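Local structure of tail protein, 43 kDa (Neisseria meningitidis MC58, 3D37) at residues P52-E60 with T70-H78; A95-A103 with P147-L155. The protein is of unknown function but, as a phage-type tail protein related to Mu baseplate and gp44-like hub proteins, probably forms part of a baseplate hub. One frame throughout, in Å; residues are numbered along the deposited sequence.

Contact 1 of 2, residues P52-E60 with T70-H78; sequences PDLSGESCE and TGIIGSQRH
Gln76 reaches across to the backbone of Pro52 and Leu54 on a fully stretched side chain: CG lies anti to the backbone N (chi1 -180°) and the chain stays extended beyond it, carrying the amide up to the loop. There both of its ends are used. NE2 donates to Pro52 O at 2.9 Å, with the oxygen in the amide plane but the donor standing above the carbonyl plane of Pro52, and OE1 accepts from Leu54 N at 2.8 Å. The two bonds fix the rotation of the amide, whose plane is turned 72° from the carboxylate of Asp53. That carboxylate shapes the loop itself: OD1 accepts Ser55 N from above its plane, closing an Asx turn, and also takes Ser55 OG on its syn lone pair. A type II turn from Leu54 to Glu57 overlaps it, closed by Glu57 N to Leu54 O, with Gly56 at positive phi, and Gly56 N donates to Ile73 O at 2.7 Å. Ile73 N returns a bond to Glu57 O. From Ser58 onward the segments form the antiparallel hairpin of strands 58-63 and 66-81, part of the GpP-like N-terminal region; Cys59 and Gly71 are a hydrogen-bonded pair, flanked by the non-hydrogen-bonded pairs Ser58-Ile72 and Glu60-Thr70. Ile73 lies between the turn and Cys59, its CD1 on Leu54 CB at 3.7 Å and its CG1 on Cys59 SG at 3.8 Å; Val14 and Phe38 touch both Cys59 and Ile73. On the other face a water donates to Glu60 OE2 (2.6 Å) and Thr70 OG1 (2.8 Å), while Thr70 OG1 also bonds Pro170 O. Gly74 and Ser75 form a classic bulge opposite Ser90, and residues 75-78 pair antiparallel with a strand of the second subunit.

Contact 2 of 2, residues A95-A103 with P147-L155; sequences AGFLVDCSA and PGETVWQAL
Trp152 lies against one side of helix 95-100: Ala95 CB sits over the face of its six-membered ring, 4.1 Å from the centroid in a CH-pi contact, while Leu98 CB meets the ring edge in its plane, 3.7 Å from CE3. Leu98 sends CD1 obliquely across Val151 to CG1 (3.7 Å) and on to Leu155 CD2. Farther along, Ala103 CB rests on Ala154 CB. Backbone bonds tie the start of helix 151-161 and the residue before its N-cap to the end of helix 95-100 and the loop after it, the two short axes being almost perpendicular at 92°. Trp152 N donates to Leu98 O, Val151 N to Cys101 O, and Ala103 N to Glu149 O at 2.8 Å. This helix pair belongs to the gp44-like second domain, and a capping box closes the N-terminus of helix 151-161. Thr150, with chi1 65°, turns OG1 back over the first turn of the helix, where it accepts from Gln153 N at 2.8 Å, and Gln153 OE1 accepts from Thr150 N on an in-plane lone pair. Beyond this shell, Pro34, Pro166, Leu168 and Leu174 pack on Trp152, and Leu120 of helix 113-121 touches both Val151 and Leu155.

The two contacts follow one another along the chain, contact 1 closing before contact 2 opens, and their centres lie about 21 Å apart. Contact 1 belongs to the strand-rich GpP-like N-terminal region, contact 2 to the helical part of the gp44-like second domain. Strand 84-93, which pairs with strand 66-81, leads almost directly into helix 95-100 and so connects them. They also meet in space, Ile72 CD1 packing on Phe97 CE2. Both touch the second subunit: contact 1 through a continued sheet, contact 2 through a salt bridge from Asp100 to Arg247 of that chain. The junction between the two regions therefore lies close to a subunit interface of the six-chain assembly.

Contact 1 of 2, residues P52-E60 with T70-H78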
# COMPACT_ATOMS: atom_id res chain seq x y z
N PRO A 52 25.77 17.89 -12.52
CA PRO A 52 26.90 18.61 -11.93
C PRO A 52 27.08 18.29 -10.42
O PRO A 52 26.10 18.28 -9.68
CB PRO A 52 26.49 20.07 -12.15
CG PRO A 52 24.95 20.05 -12.12
CD PRO A 52 24.49 18.62 -12.35
N ASP A 53 28.29 18.00 -9.97
CA ASP A 53 28.51 17.79 -8.52
C ASP A 53 28.58 19.12 -7.72
O ASP A 53 29.57 19.86 -7.79
CB ASP A 53 29.75 16.92 -8.24
CG ASP A 53 29.95 16.64 -6.72
OD1 ASP A 53 28.98 16.58 -5.96
OD2 ASP A 53 31.11 16.46 -6.29
N LEU A 54 27.53 19.37 -6.95
CA LEU A 54 27.43 20.57 -6.11
C LEU A 54 27.79 20.27 -4.65
O LEU A 54 27.73 21.16 -3.84
CB LEU A 54 26.00 21.17 -6.16
CG LEU A 54 25.35 21.43 -7.52
CD1 LEU A 54 23.90 21.80 -7.34
CD2 LEU A 54 26.08 22.51 -8.28
N SER A 55 28.17 19.04 -4.33
CA SER A 55 28.50 18.69 -2.95
C SER A 55 29.70 19.50 -2.52
O SER A 55 30.68 19.67 -3.28
CB SER A 55 28.75 17.18 -2.76
OG SER A 55 29.85 16.73 -3.56
N GLY A 56 29.61 20.02 -1.30
CA GLY A 56 30.63 20.85 -0.75
C GLY A 56 30.58 22.29 -1.18
O GLY A 56 31.39 23.06 -0.72
N GLU A 57 29.63 22.66 -2.04
CA GLU A 57 29.47 24.06 -2.51
C GLU A 57 28.65 24.88 -1.51
O GLU A 57 27.76 24.37 -0.85
CB GLU A 57 28.71 24.10 -3.84
CG GLU A 57 29.46 23.55 -5.04
CD GLU A 57 30.69 24.30 -5.30
OE1 GLU A 57 30.65 25.54 -5.16
OE2 GLU A 57 31.74 23.68 -5.60
N SER A 58 28.95 26.17 -1.43
CA SER A 58 28.21 27.11 -0.64
C SER A 58 26.90 27.40 -1.33
O SER A 58 26.84 27.43 -2.54
CB SER A 58 28.99 28.42 -0.51
OG SER A 58 30.00 28.24 0.43
N CYS A 59 25.84 27.57 -0.56
CA CYS A 59 24.54 27.82 -1.19
C CYS A 59 23.64 28.74 -0.36
O CYS A 59 23.89 28.98 0.79
CB CYS A 59 23.81 26.51 -1.49
SG CYS A 59 23.29 25.55 -0.04
N GLU A 60 22.60 29.19 -1.00
CA GLU A 60 21.52 29.91 -0.34
C GLU A 60 20.22 29.29 -0.77
O GLU A 60 20.07 28.87 -1.92
CB GLU A 60 21.57 31.42 -0.68
CG GLU A 60 22.75 32.10 -0.05
CD GLU A 60 23.09 33.46 -0.69
OE1 GLU A 60 22.87 33.61 -1.89
OE2 GLU A 60 23.57 34.38 0.01
N THR A 70 21.40 30.10 4.65
CA THR A 70 22.72 30.18 4.07
C THR A 70 23.50 28.98 4.59
O THR A 70 23.56 28.76 5.78
CB THR A 70 23.42 31.57 4.45
OG1 THR A 70 22.52 32.64 4.11
CG2 THR A 70 24.77 31.78 3.73
N GLY A 71 24.07 28.18 3.71
CA GLY A 71 24.76 26.97 4.14
C GLY A 71 25.64 26.31 3.10
O GLY A 71 26.11 26.95 2.19
N ILE A 72 25.80 25.01 3.24
CA ILE A 72 26.75 24.24 2.46
C ILE A 72 26.03 22.95 2.10
O ILE A 72 25.42 22.31 2.96
CB ILE A 72 28.10 23.90 3.26
CG1 ILE A 72 28.82 25.18 3.68
CG2 ILE A 72 29.12 23.09 2.40
CD1 ILE A 72 28.24 25.78 4.91
N ILE A 73 26.11 22.58 0.83
CA ILE A 73 25.62 21.28 0.35
C ILE A 73 26.58 20.21 0.91
O ILE A 73 27.80 20.22 0.63
CB ILE A 73 25.51 21.25 -1.16
CG1 ILE A 73 24.51 22.35 -1.59
CG2 ILE A 73 24.99 19.84 -1.74
CD1 ILE A 73 24.41 22.49 -3.04
N GLY A 74 26.04 19.35 1.76
CA GLY A 74 26.83 18.30 2.36
C GLY A 74 26.83 17.05 1.52
O GLY A 74 27.76 16.29 1.56
N SER A 75 25.76 16.80 0.79
CA SER A 75 25.67 15.58 0.06
C SER A 75 24.73 15.66 -1.12
O SER A 75 23.82 16.48 -1.18
CB SER A 75 25.31 14.40 0.98
OG SER A 75 23.96 14.34 1.30
N GLN A 76 25.02 14.80 -2.08
CA GLN A 76 24.26 14.74 -3.32
C GLN A 76 24.08 13.31 -3.76
O GLN A 76 25.01 12.52 -3.71
CB GLN A 76 24.99 15.59 -4.40
CG GLN A 76 24.27 15.60 -5.77
CD GLN A 76 24.93 16.57 -6.79
OE1 GLN A 76 25.38 17.65 -6.45
NE2 GLN A 76 24.99 16.14 -8.04
N ARG A 77 22.88 12.98 -4.22
CA ARG A 77 22.59 11.70 -4.81
C ARG A 77 21.96 11.83 -6.23
O ARG A 77 21.10 12.68 -6.51
CB ARG A 77 21.67 10.90 -3.89
CG ARG A 77 22.26 10.55 -2.54
CD ARG A 77 21.21 10.43 -1.46
NE ARG A 77 20.66 11.76 -1.20
CZ ARG A 77 21.26 12.70 -0.45
NH1 ARG A 77 22.41 12.45 0.18
NH2 ARG A 77 20.68 13.87 -0.33
N HIS A 78 22.45 11.01 -7.15
CA HIS A 78 21.73 10.76 -8.38
C HIS A 78 21.33 9.30 -8.50
O HIS A 78 22.14 8.37 -8.32
CB HIS A 78 22.55 11.21 -9.61
CG HIS A 78 21.75 11.15 -10.87
ND1 HIS A 78 22.06 10.29 -11.92
CD2 HIS A 78 20.59 11.77 -11.22
CE1 HIS A 78 21.14 10.42 -12.86
NE2 HIS A 78 20.25 11.31 -12.47
O HOH W 1 23.27 34.83 2.53

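Contact 2 of 2, residues A95-A103 with P147-L155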
# COMPACT_ATOMS: atom_id res chain seq x y z
N ALA A 95 26.12 26.90 10.95
CA ALA A 95 26.36 26.29 12.26
C ALA A 95 26.96 24.94 12.10
O ALA A 95 27.56 24.49 13.00
CB ALA A 95 25.06 26.18 13.06
N GLY A 96 26.74 24.24 10.98
CA GLY A 96 27.42 22.98 10.69
C GLY A 96 28.93 22.97 10.91
O GLY A 96 29.45 22.03 11.44
N PHE A 97 29.63 24.03 10.49
CA PHE A 97 31.03 24.23 10.84
C PHE A 97 31.31 24.22 12.36
O PHE A 97 32.20 23.53 12.85
CB PHE A 97 31.53 25.57 10.31
CG PHE A 97 31.66 25.63 8.81
CD1 PHE A 97 32.63 24.87 8.15
CD2 PHE A 97 30.82 26.48 8.06
CE1 PHE A 97 32.76 24.93 6.77
CE2 PHE A 97 30.93 26.55 6.68
CZ PHE A 97 31.92 25.78 6.03
N LEU A 98 30.54 25.01 13.11
CA LEU A 98 30.73 25.10 14.57
C LEU A 98 30.36 23.79 15.28
O LEU A 98 31.02 23.41 16.22
CB LEU A 98 29.91 26.26 15.10
CG LEU A 98 30.14 27.62 14.40
CD1 LEU A 98 29.98 28.80 15.34
CD2 LEU A 98 31.50 27.66 13.74
N VAL A 99 29.33 23.10 14.80
CA VAL A 99 28.94 21.78 15.31
C VAL A 99 29.98 20.71 15.06
O VAL A 99 30.16 19.78 15.88
CB VAL A 99 27.59 21.28 14.66
CG1 VAL A 99 27.41 19.80 14.90
CG2 VAL A 99 26.38 22.09 15.18
N ASP A 100 30.65 20.82 13.92
CA ASP A 100 31.62 19.82 13.50
C ASP A 100 33.00 20.10 14.11
O ASP A 100 33.69 19.19 14.53
CB ASP A 100 31.83 19.82 11.99
CG ASP A 100 30.63 19.30 11.19
OD1 ASP A 100 29.63 18.72 11.71
OD2 ASP A 100 30.71 19.53 9.96
N CYS A 101 33.40 21.37 14.11
CA CYS A 101 34.79 21.79 14.40
C CYS A 101 35.04 22.06 15.88
O CYS A 101 34.10 22.12 16.69
CB CYS A 101 35.15 23.05 13.59
SG CYS A 101 34.85 22.90 11.75
N SER A 102 36.29 22.21 16.25
CA SER A 102 36.61 22.31 17.70
C SER A 102 36.73 23.72 18.24
O SER A 102 37.24 24.62 17.57
CB SER A 102 37.84 21.48 18.09
OG SER A 102 37.35 20.36 18.79
N ALA A 103 36.23 23.91 19.47
CA ALA A 103 36.37 25.18 20.13
C ALA A 103 37.88 25.36 20.40
O ALA A 103 38.59 24.35 20.53
CB ALA A 103 35.54 25.23 21.46
N PRO A 147 38.08 20.24 26.42
CA PRO A 147 38.83 20.48 25.14
C PRO A 147 38.24 19.93 23.82
O PRO A 147 38.30 20.61 22.76
CB PRO A 147 40.22 19.87 25.41
CG PRO A 147 40.31 19.75 26.95
CD PRO A 147 38.90 19.47 27.39
N GLY A 148 37.65 18.74 23.86
CA GLY A 148 36.91 18.23 22.69
C GLY A 148 35.55 18.90 22.42
O GLY A 148 34.77 18.43 21.59
N GLU A 149 35.25 19.99 23.13
CA GLU A 149 33.99 20.72 22.88
C GLU A 149 34.05 21.37 21.51
O GLU A 149 35.15 21.80 21.02
CB GLU A 149 33.62 21.73 24.00
CG GLU A 149 32.84 21.03 25.15
CD GLU A 149 32.04 21.97 26.06
OE1 GLU A 149 32.60 22.92 26.67
OE2 GLU A 149 30.83 21.69 26.21
N THR A 150 32.87 21.41 20.90
CA THR A 150 32.71 21.92 19.61
C THR A 150 32.55 23.39 19.81
O THR A 150 32.20 23.85 20.88
CB THR A 150 31.42 21.31 18.93
OG1 THR A 150 30.22 21.73 19.63
CG2 THR A 150 31.49 19.76 18.88
N VAL A 151 32.78 24.16 18.78
CA VAL A 151 32.49 25.60 18.85
C VAL A 151 31.02 25.84 19.32
O VAL A 151 30.75 26.75 20.15
CB VAL A 151 32.80 26.30 17.51
CG1 VAL A 151 32.68 27.81 17.64
CG2 VAL A 151 34.20 25.92 17.01
N TRP A 152 30.09 25.05 18.75
CA TRP A 152 28.67 25.11 19.07
C TRP A 152 28.37 24.85 20.55
O TRP A 152 27.74 25.66 21.18
CB TRP A 152 27.80 24.19 18.18
CG TRP A 152 26.44 24.71 18.19
CD1 TRP A 152 25.37 24.25 18.95
CD2 TRP A 152 25.99 25.90 17.57
NE1 TRP A 152 24.30 25.08 18.79
CE2 TRP A 152 24.63 26.09 17.94
CE3 TRP A 152 26.58 26.79 16.67
CZ2 TRP A 152 23.86 27.13 17.45
CZ3 TRP A 152 25.83 27.83 16.19
CH2 TRP A 152 24.47 27.99 16.56
N GLN A 153 28.80 23.71 21.07
CA GLN A 153 28.71 23.43 22.51
C GLN A 153 29.22 24.54 23.37
O GLN A 153 28.57 24.92 24.35
CB GLN A 153 29.50 22.19 22.86
CG GLN A 153 28.79 20.94 22.51
CD GLN A 153 29.68 19.71 22.66
OE1 GLN A 153 30.87 19.77 22.39
NE2 GLN A 153 29.08 18.58 23.05
N ALA A 154 30.38 25.09 23.00
CA ALA A 154 31.00 26.14 23.75
C ALA A 154 30.17 27.40 23.67
O ALA A 154 30.02 28.15 24.65
CB ALA A 154 32.46 26.42 23.21
N LEU A 155 29.64 27.65 22.49
CA LEU A 155 28.85 28.82 22.29
C LEU A 155 27.51 28.74 23.09
O LEU A 155 27.01 29.76 23.60
CB LEU A 155 28.58 28.95 20.80
CG LEU A 155 28.20 30.23 20.12
CD1 LEU A 155 29.16 31.33 20.46
CD2 LEU A 155 28.28 29.88 18.65